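Glucosidase (Croceicoccus marinus, PDB 5Z3K) probably hydrolyses O-glycosidic bonds as a beta-glucosidase of glycoside hydrolase family 39. Local coordinates at residues V11-P16 / G429-G434. Residues are numbered along the deposited sequence; the frame is centred on the assembly and turned at random.
Sequences VNAGEP and GHLPWG
A parallel beta bridge between N12 and G429 joins the neighbouring strands 6-13 and 423-429 where both run into loops; the first chain then turns a corner at G14 and E15, and the second forms a type I turn from L431 to G434. G429 supplies both polar groups: its N donates to V11 O at 2.9 Å, nearly straight at 169°, and its O accepts from A13 N. At the bridge, the N12 side chain folds back along its own chain in an Asx turn, OD1 taking the backbone N-H of G14 at 3.0 Å. With CG anti to the backbone N (chi1 -170°), the amide also lies obliquely beside H430, the two planes 24° apart and OD1 3.6 Å from H430 CB. Without the amide, as with an alanine here, G14 N would probably lose this acceptor and H430 its polar neighbour. The two strands belong to the beta-sheet domain that accompanies the eight-stranded parallel TIM barrel, and the centre of the contact lies about 30 Å from the centre of the chain. A13 CB meets L431 CD2 at 3.9 Å; A13 also touches I428 and I370, and L431 touches I480. The P432 ring brings CD to 3.5 Å from A13 O, an oxygen that also receives a weak hydrogen bond from R363.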
ATOM      1  N   VAL A  11      -0.008  16.446 -22.465  1.00 14.37           N
ATOM      2  CA  VAL A  11       0.885  16.657 -21.333  1.00 12.94           C
ATOM      3  C   VAL A  11       1.778  17.851 -21.633  1.00 18.89           C
ATOM      4  O   VAL A  11       2.311  17.968 -22.741  1.00 16.27           O
ATOM      5  CB  VAL A  11       1.747  15.409 -21.065  1.00 17.29           C
ATOM      6  CG1 VAL A  11       2.924  15.743 -20.137  1.00 16.52           C
ATOM      7  CG2 VAL A  11       0.894  14.292 -20.496  1.00 16.80           C
ATOM      8  N   ASN A  12       1.926  18.743 -20.659  1.00 16.50           N
ATOM      9  CA  ASN A  12       2.945  19.788 -20.706  1.00 19.66           C
ATOM     10  C   ASN A  12       4.120  19.301 -19.868  1.00 17.85           C
ATOM     11  O   ASN A  12       4.042  19.283 -18.637  1.00 19.04           O
ATOM     12  CB  ASN A  12       2.417  21.126 -20.182  1.00 19.98           C
ATOM     13  CG  ASN A  12       3.390  22.278 -20.440  1.00 24.71           C
ATOM     14  OD1 ASN A  12       4.607  22.085 -20.457  1.00 18.04           O
ATOM     15  ND2 ASN A  12       2.852  23.486 -20.635  1.00 23.19           N
ATOM     16  N   ALA A  13       5.210  18.926 -20.534  1.00 15.34           N
ATOM     17  CA  ALA A  13       6.368  18.340 -19.870  1.00 17.42           C
ATOM     18  C   ALA A  13       7.356  19.376 -19.343  1.00 17.77           C
ATOM     19  O   ALA A  13       8.367  18.998 -18.749  1.00 18.51           O
ATOM     20  CB  ALA A  13       7.087  17.383 -20.828  1.00 19.78           C
ATOM     21  N   GLY A  14       7.073  20.664 -19.505  1.00 20.48           N
ATOM     22  CA  GLY A  14       8.041  21.691 -19.178  1.00 23.74           C
ATOM     23  C   GLY A  14       7.764  22.453 -17.904  1.00 26.46           C
ATOM     24  O   GLY A  14       8.552  23.322 -17.524  1.00 26.28           O
ATOM     25  N   GLU A  15       6.653  22.159 -17.240  1.00 20.37           N
ATOM     26  CA  GLU A  15       6.386  22.858 -15.994  1.00 26.07           C
ATOM     27  C   GLU A  15       5.675  21.955 -14.996  1.00 23.67           C
ATOM     28  O   GLU A  15       4.602  21.402 -15.285  1.00 28.15           O
ATOM     29  CB  GLU A  15       5.558  24.109 -16.244  1.00 29.03           C
ATOM     30  CG  GLU A  15       4.263  23.848 -16.968  1.00 28.68           C
ATOM     31  CD  GLU A  15       3.624  25.128 -17.439  1.00 34.58           C
ATOM     32  OE1 GLU A  15       4.361  26.132 -17.580  1.00 39.65           O
ATOM     33  OE2 GLU A  15       2.392  25.125 -17.662  1.00 33.57           O
ATOM     34  N   PRO A  16       6.228  21.799 -13.806  1.00 20.23           N
ATOM     35  CA  PRO A  16       5.550  20.986 -12.801  1.00 19.42           C
ATOM     36  C   PRO A  16       4.300  21.687 -12.296  1.00 17.12           C
ATOM     37  O   PRO A  16       4.268  22.912 -12.153  1.00 15.25           O
ATOM     38  CB  PRO A  16       6.602  20.834 -11.698  1.00 21.99           C
ATOM     39  CG  PRO A  16       7.484  22.012 -11.850  1.00 25.98           C
ATOM     40  CD  PRO A  16       7.477  22.396 -13.299  1.00 22.65           C
ATOM     41  N   GLY A 429       4.131  18.152 -25.031  1.00 18.20           N
ATOM     42  CA  GLY A 429       4.805  19.341 -25.501  1.00 18.91           C
ATOM     43  C   GLY A 429       5.802  19.883 -24.499  1.00 20.79           C
ATOM     44  O   GLY A 429       5.797  19.484 -23.332  1.00 20.47           O
ATOM     45  N   HIS A 430       6.677  20.779 -24.966  1.00 18.44           N
ATOM     46  CA  HIS A 430       7.628  21.491 -24.115  1.00 17.97           C
ATOM     47  C   HIS A 430       8.540  20.542 -23.336  1.00 19.71           C
ATOM     48  O   HIS A 430       8.747  20.707 -22.131  1.00 19.57           O
ATOM     49  CB  HIS A 430       6.895  22.432 -23.157  1.00 21.56           C
ATOM     50  CG  HIS A 430       6.028  23.431 -23.851  1.00 19.16           C
ATOM     51  ND1 HIS A 430       6.542  24.501 -24.551  1.00 28.12           N
ATOM     52  CD2 HIS A 430       4.682  23.514 -23.967  1.00 26.59           C
ATOM     53  CE1 HIS A 430       5.549  25.209 -25.059  1.00 22.22           C
ATOM     54  NE2 HIS A 430       4.410  24.631 -24.722  1.00 29.98           N
ATOM     55  N   LEU A 431       9.099  19.550 -24.028  1.00 19.56           N
ATOM     56  CA  LEU A 431      10.070  18.679 -23.381  1.00 19.56           C
ATOM     57  C   LEU A 431      11.160  19.545 -22.755  1.00 18.92           C
ATOM     58  O   LEU A 431      11.647  20.479 -23.409  1.00 19.74           O
ATOM     59  CB  LEU A 431      10.678  17.681 -24.367  1.00 15.81           C
ATOM     60  CG  LEU A 431       9.725  16.587 -24.860  1.00 20.57           C
ATOM     61  CD1 LEU A 431      10.375  15.698 -25.922  1.00 19.99           C
ATOM     62  CD2 LEU A 431       9.227  15.751 -23.699  1.00 17.20           C
ATOM     63  N   PRO A 432      11.516  19.319 -21.483  1.00 18.76           N
ATOM     64  CA  PRO A 432      12.245  20.355 -20.733  1.00 20.82           C
ATOM     65  C   PRO A 432      13.692  20.511 -21.145  1.00 24.80           C
ATOM     66  O   PRO A 432      14.281  21.567 -20.880  1.00 24.40           O
ATOM     67  CB  PRO A 432      12.127  19.888 -19.275  1.00 24.20           C
ATOM     68  CG  PRO A 432      11.937  18.402 -19.361  1.00 20.12           C
ATOM     69  CD  PRO A 432      11.178  18.152 -20.652  1.00 19.96           C
ATOM     70  N   TRP A 433      14.286  19.503 -21.770  1.00 23.43           N
ATOM     71  CA  TRP A 433      15.654  19.600 -22.256  1.00 24.32           C
ATOM     72  C   TRP A 433      15.730  20.181 -23.664  1.00 27.92           C
ATOM     73  O   TRP A 433      16.822  20.233 -24.242  1.00 28.46           O
ATOM     74  CB  TRP A 433      16.315  18.219 -22.219  1.00 24.76           C
ATOM     75  CG  TRP A 433      15.513  17.201 -22.943  1.00 21.95           C
ATOM     76  CD1 TRP A 433      15.464  17.005 -24.288  1.00 23.49           C
ATOM     77  CD2 TRP A 433      14.623  16.237 -22.363  1.00 20.51           C
ATOM     78  NE1 TRP A 433      14.601  15.976 -24.588  1.00 26.30           N
ATOM     79  CE2 TRP A 433      14.069  15.490 -23.422  1.00 21.39           C
ATOM     80  CE3 TRP A 433      14.244  15.935 -21.056  1.00 20.06           C
ATOM     81  CZ2 TRP A 433      13.148  14.466 -23.213  1.00 16.20           C
ATOM     82  CZ3 TRP A 433      13.340  14.909 -20.847  1.00 15.13           C
ATOM     83  CH2 TRP A 433      12.805  14.187 -21.917  1.00 15.87           C
ATOM     84  N   GLY A 434      14.607  20.603 -24.226  1.00 27.72           N
ATOM     85  CA  GLY A 434      14.600  21.285 -25.502  1.00 26.07           C
ATOM     86  C   GLY A 434      14.233  20.386 -26.666  1.00 31.03           C
ATOM     87  O   GLY A 434      13.587  19.344 -26.525  1.00 23.82           O
TER